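Local coordinates for protein DNA-entry nuclease inhibitor (Bacillus subtilis subsp. subtilis, PDB 4MQD) that inhibits the DNA-entry nuclease NucA and plays a role in the competence of cells to be transformed, at residues A[7-13]-A[59-65]; A[39-43]-A[77-81]. One frame throughout, in Å; residues are numbered along the deposited sequence.

Contacts 1 and 2 sit on opposite sides of the centre of the chain, with their own centres about 18 Å apart and their nearest atoms about 10 Å apart. Both reach the same five-stranded mixed sheet, at opposite borders of the sheet as it is formed in this chain: contact 1 pairs edge strand 6-14 with strand 59-66, while contact 2 involves strand 77-85 at the other border. Along the chain the segments alternate: 7-13, 39-43, 59-65, 77-81. Contact 1 is strand pairing within that sheet. Contact 2 instead brings the end of helix 36-41 and the start of strand 43-46, which belongs to the second, antiparallel sheet, against strand 77-85.

Contact 1: A[7-13]-A[59-65]; sequences SWKPQEL and KAFILFR
Lys59 lays its CB and CD beside Glu12 OE2, but Lys59 NZ ends 5.3 Å from Glu12 OE2, so the opposite charges are merely near. Ala60 and Leu13 form an antiparallel hydrogen-bonded pair, with Leu13 N 2.7 Å from Ala60 O and Ala60 N bonding back to Leu13 O. Phe61, the non-hydrogen-bonded partner of Glu12, brings CE1 to 3.9 Å from Glu12 CB. Ile62 bonds both ways with Gln11, the straighter bond running from Ile62 N to Gln11 O (170° at the hydrogen), and its CG1 meets Leu13 CD2. The register then slips by one residue. Here Leu63 CD1 packs on Pro10 CB at 3.6 Å, and one water donates to Lys9 O and Ile62 O while accepting from Phe64 N. With CG anti to its own backbone N (chi1 -163°), Phe64 presents its ring edge to the indole face of Trp8. Phe64 CD2 lies 3.6 Å from Trp8 CZ3. The six-membered ring of the indole and the Phe64 ring make a T-shaped stack, planes at 76°. Phe64 O accepts a weak bond from Trp8 N, and a second water donates to it and to Trp8 O. Arg65 resumes the pairing as non-hydrogen-bonded partner of Ser7. Across the slip, one weak direct bond, two water bridges and side-chain packing replace the regular paired bonds.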
# COMPACT_ATOMS: atom_id res chain seq x y z
N SER A 7 -16.22 -1.61 5.80
CA SER A 7 -15.68 -0.57 4.92
C SER A 7 -16.76 0.46 4.59
O SER A 7 -17.95 0.13 4.53
CB SER A 7 -15.14 -1.18 3.63
OG SER A 7 -13.89 -1.80 3.84
N TRP A 8 -16.32 1.70 4.36
CA TRP A 8 -17.22 2.80 4.05
C TRP A 8 -16.96 3.35 2.66
O TRP A 8 -15.83 3.37 2.18
CB TRP A 8 -17.06 3.93 5.07
CG TRP A 8 -17.80 3.71 6.35
CD1 TRP A 8 -19.01 4.24 6.69
CD2 TRP A 8 -17.39 2.90 7.46
NE1 TRP A 8 -19.37 3.82 7.95
CE2 TRP A 8 -18.39 3.00 8.44
CE3 TRP A 8 -16.26 2.11 7.71
CZ2 TRP A 8 -18.30 2.33 9.66
CZ3 TRP A 8 -16.18 1.45 8.93
CH2 TRP A 8 -17.19 1.56 9.88
N LYS A 9 -18.03 3.81 2.01
CA LYS A 9 -17.94 4.53 0.75
C LYS A 9 -17.03 5.76 0.92
O LYS A 9 -17.10 6.43 1.95
CB LYS A 9 -19.34 4.97 0.34
CG LYS A 9 -19.44 5.69 -1.00
CD LYS A 9 -20.84 6.26 -1.19
CE LYS A 9 -20.97 7.00 -2.51
NZ LYS A 9 -20.82 6.09 -3.68
N PRO A 10 -16.17 6.04 -0.07
CA PRO A 10 -15.35 7.25 0.02
C PRO A 10 -16.20 8.51 0.21
O PRO A 10 -17.25 8.64 -0.41
CB PRO A 10 -14.63 7.29 -1.33
CG PRO A 10 -14.57 5.87 -1.77
CD PRO A 10 -15.83 5.23 -1.25
N GLN A 11 -15.74 9.42 1.07
CA GLN A 11 -16.47 10.64 1.39
C GLN A 11 -15.65 11.86 1.02
O GLN A 11 -14.55 12.06 1.55
CB GLN A 11 -16.81 10.68 2.88
CG GLN A 11 -17.86 9.67 3.31
CD GLN A 11 -19.23 9.95 2.73
OE1 GLN A 11 -19.57 11.09 2.41
NE2 GLN A 11 -20.04 8.91 2.58
N GLU A 12 -16.18 12.68 0.12
CA GLU A 12 -15.54 13.93 -0.27
C GLU A 12 -15.60 14.92 0.89
O GLU A 12 -16.60 14.98 1.61
CB GLU A 12 -16.20 14.51 -1.52
CG GLU A 12 -15.41 15.63 -2.18
CD GLU A 12 -15.91 15.95 -3.58
OE1 GLU A 12 -17.05 15.57 -3.93
OE2 GLU A 12 -15.15 16.60 -4.34
N LEU A 13 -14.53 15.67 1.08
CA LEU A 13 -14.42 16.61 2.20
C LEU A 13 -13.52 17.78 1.81
O LEU A 13 -12.41 17.57 1.32
CB LEU A 13 -13.86 15.90 3.43
CG LEU A 13 -13.97 16.63 4.77
CD1 LEU A 13 -15.42 16.65 5.25
CD2 LEU A 13 -13.08 15.97 5.82
N LYS A 59 -10.47 19.66 -2.08
CA LYS A 59 -11.51 18.65 -1.97
C LYS A 59 -10.86 17.27 -1.93
O LYS A 59 -10.43 16.74 -2.95
CB LYS A 59 -12.52 18.74 -3.12
CG LYS A 59 -13.65 19.72 -2.86
CD LYS A 59 -14.44 20.05 -4.12
CE LYS A 59 -13.75 21.12 -4.95
NZ LYS A 59 -14.60 21.59 -6.08
N ALA A 60 -10.76 16.71 -0.72
CA ALA A 60 -10.10 15.43 -0.50
C ALA A 60 -11.14 14.33 -0.26
O ALA A 60 -12.31 14.62 -0.02
CB ALA A 60 -9.16 15.52 0.69
N PHE A 61 -10.69 13.08 -0.34
CA PHE A 61 -11.54 11.93 -0.04
C PHE A 61 -11.07 11.26 1.25
O PHE A 61 -9.88 11.04 1.44
CB PHE A 61 -11.52 10.93 -1.20
CG PHE A 61 -12.32 11.37 -2.39
CD1 PHE A 61 -13.70 11.18 -2.42
CD2 PHE A 61 -11.70 11.97 -3.48
CE1 PHE A 61 -14.44 11.59 -3.51
CE2 PHE A 61 -12.44 12.37 -4.58
CZ PHE A 61 -13.81 12.18 -4.59
N ILE A 62 -12.03 10.95 2.12
CA ILE A 62 -11.77 10.22 3.35
C ILE A 62 -12.24 8.78 3.16
O ILE A 62 -13.42 8.54 2.90
CB ILE A 62 -12.53 10.83 4.55
CG1 ILE A 62 -12.18 12.32 4.72
CG2 ILE A 62 -12.24 10.04 5.83
CD1 ILE A 62 -10.73 12.60 5.04
N LEU A 63 -11.31 7.83 3.27
CA LEU A 63 -11.64 6.40 3.23
C LEU A 63 -11.52 5.81 4.63
O LEU A 63 -10.41 5.55 5.11
CB LEU A 63 -10.70 5.64 2.28
CG LEU A 63 -11.15 5.54 0.83
CD1 LEU A 63 -11.38 6.92 0.24
CD2 LEU A 63 -10.12 4.76 0.01
N PHE A 64 -12.65 5.62 5.29
CA PHE A 64 -12.65 5.05 6.64
C PHE A 64 -12.81 3.54 6.57
O PHE A 64 -13.61 3.03 5.79
CB PHE A 64 -13.75 5.66 7.50
CG PHE A 64 -13.56 5.44 8.97
CD1 PHE A 64 -12.67 6.23 9.69
CD2 PHE A 64 -14.23 4.42 9.62
CE1 PHE A 64 -12.47 6.01 11.04
CE2 PHE A 64 -14.04 4.20 10.98
CZ PHE A 64 -13.16 5.00 11.68
N ARG A 65 -12.03 2.84 7.39
CA ARG A 65 -12.06 1.37 7.45
C ARG A 65 -12.01 0.87 8.89
O ARG A 65 -11.43 1.52 9.76
CB ARG A 65 -10.88 0.79 6.69
CG ARG A 65 -10.86 1.11 5.20
CD ARG A 65 -9.59 0.57 4.56
NE ARG A 65 -9.51 0.94 3.16
CZ ARG A 65 -8.48 0.66 2.36
NH1 ARG A 65 -7.43 -0.01 2.82
NH2 ARG A 65 -8.51 1.04 1.09
O HOH W 1 -13.11 3.08 2.98
O HOH W 2 -15.18 6.70 4.09

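Contact 2: A[39-43]-A[77-81]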
# COMPACT_ATOMS: atom_id res chain seq x y z
N ILE A 39 3.36 19.18 13.54
CA ILE A 39 3.38 19.08 12.08
C ILE A 39 4.23 17.89 11.62
O ILE A 39 3.80 17.12 10.75
CB ILE A 39 3.92 20.38 11.43
CG1 ILE A 39 2.85 21.48 11.48
CG2 ILE A 39 4.37 20.15 9.99
CD1 ILE A 39 1.74 21.34 10.46
N GLU A 40 5.42 17.74 12.20
CA GLU A 40 6.32 16.65 11.84
C GLU A 40 5.73 15.30 12.26
O GLU A 40 5.88 14.30 11.56
CB GLU A 40 7.71 16.84 12.47
CG GLU A 40 8.87 16.58 11.51
CD GLU A 40 8.91 15.16 10.99
OE1 GLU A 40 9.04 14.99 9.76
OE2 GLU A 40 8.82 14.22 11.80
N LYS A 41 5.07 15.27 13.42
CA LYS A 41 4.36 14.07 13.87
C LYS A 41 3.17 13.75 12.97
O LYS A 41 2.85 12.58 12.75
CB LYS A 41 3.89 14.23 15.32
CG LYS A 41 5.02 14.16 16.33
CD LYS A 41 4.52 14.36 17.75
CE LYS A 41 5.66 14.26 18.76
NZ LYS A 41 5.20 14.49 20.16
N GLY A 42 2.51 14.79 12.45
CA GLY A 42 1.39 14.63 11.53
C GLY A 42 0.04 14.50 12.22
O GLY A 42 -0.97 14.19 11.58
N TYR A 43 0.01 14.72 13.54
CA TYR A 43 -1.24 14.69 14.29
C TYR A 43 -1.15 15.54 15.54
O TYR A 43 -0.07 15.95 15.95
CB TYR A 43 -1.62 13.25 14.66
CG TYR A 43 -0.79 12.66 15.78
CD1 TYR A 43 0.49 12.18 15.54
CD2 TYR A 43 -1.29 12.58 17.08
CE1 TYR A 43 1.26 11.63 16.56
CE2 TYR A 43 -0.53 12.04 18.11
CZ TYR A 43 0.74 11.56 17.84
OH TYR A 43 1.50 11.02 18.86
N LYS A 77 2.79 9.63 4.09
CA LYS A 77 2.78 9.77 5.54
C LYS A 77 1.92 8.68 6.16
O LYS A 77 0.82 8.40 5.68
CB LYS A 77 2.25 11.14 5.94
CG LYS A 77 2.33 11.47 7.43
CD LYS A 77 3.77 11.52 7.93
CE LYS A 77 3.91 12.36 9.18
NZ LYS A 77 5.33 12.51 9.59
N LYS A 78 2.43 8.06 7.23
CA LYS A 78 1.67 7.09 8.01
C LYS A 78 1.73 7.50 9.47
O LYS A 78 2.81 7.68 10.03
CB LYS A 78 2.26 5.69 7.84
CG LYS A 78 1.51 4.60 8.60
CD LYS A 78 2.13 3.23 8.39
CE LYS A 78 1.40 2.17 9.19
NZ LYS A 78 1.96 0.81 8.95
N VAL A 79 0.56 7.65 10.08
CA VAL A 79 0.46 8.03 11.48
C VAL A 79 -0.46 7.04 12.18
O VAL A 79 -1.59 6.85 11.75
CB VAL A 79 -0.11 9.45 11.64
CG1 VAL A 79 0.07 9.93 13.07
CG2 VAL A 79 0.57 10.41 10.67
N THR A 80 0.02 6.42 13.26
CA THR A 80 -0.77 5.49 14.05
C THR A 80 -0.90 6.01 15.48
O THR A 80 0.10 6.24 16.16
CB THR A 80 -0.14 4.08 14.06
OG1 THR A 80 -0.06 3.59 12.72
CG2 THR A 80 -0.97 3.12 14.90
N VAL A 81 -2.14 6.17 15.94
CA VAL A 81 -2.44 6.79 17.23
C VAL A 81 -3.49 5.98 18.00
O VAL A 81 -4.46 5.51 17.41
CB VAL A 81 -2.97 8.23 17.03
CG1 VAL A 81 -3.26 8.90 18.36
CG2 VAL A 81 -1.98 9.05 16.21
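This contact lies where helix 36-41 gives way to strand 43-46, at a glycine with positive phi just past the helix, and it sets that turn against edge strand 77-85. Lys77 reaches to the helix end: its NZ donates to the backbone carbonyl Glu40 O at 2.7 Å, with a C=O...donor angle of 157°. The lysine side chain bends at chi2 and runs extended from there, which carries NZ across to the turn. Carbonyls at a helix C-terminus lie at the negative end of the dipole, so the ammonium is probably favoured there; the Glu40 carboxylate, with OE1 4.5 Å from Lys77 NZ, adds only a more distant attraction. Gly42 makes the close approach possible, since a side chain on it would run into Lys77 CE and press on Val79 CG2. Both Val79 methyls touch the turn, CG2 lying 3.8 Å from Lys41 O and CG1 3.4 Å from Tyr43 CD1. Tyr43 holds its CG between backbone N and carbonyl carbon (chi1 75°), and the ring is laid across the valines. Val81 CG2 sits over the centre of one face of the Tyr43 ring, 3.7 Å from its centroid and 10° off the normal, a CH-pi contact. An alanine in place of Tyr43 would probably leave Val81 CG2 without its aromatic face and open a gap beside Val79 CG1. Within the mixed sheet, strand 77-85 is backbone-bonded to its neighbour 107-116, through Lys77 with Thr115, Val79 with Cys113 and Val81 with Leu111. Gly42, for its part, is backbone-bonded to Glu53, while Tyr43 touches Phe52 and Val81 reaches Ile50, all three on strand 49-53, so the edge of the mixed sheet meets the antiparallel sheet here.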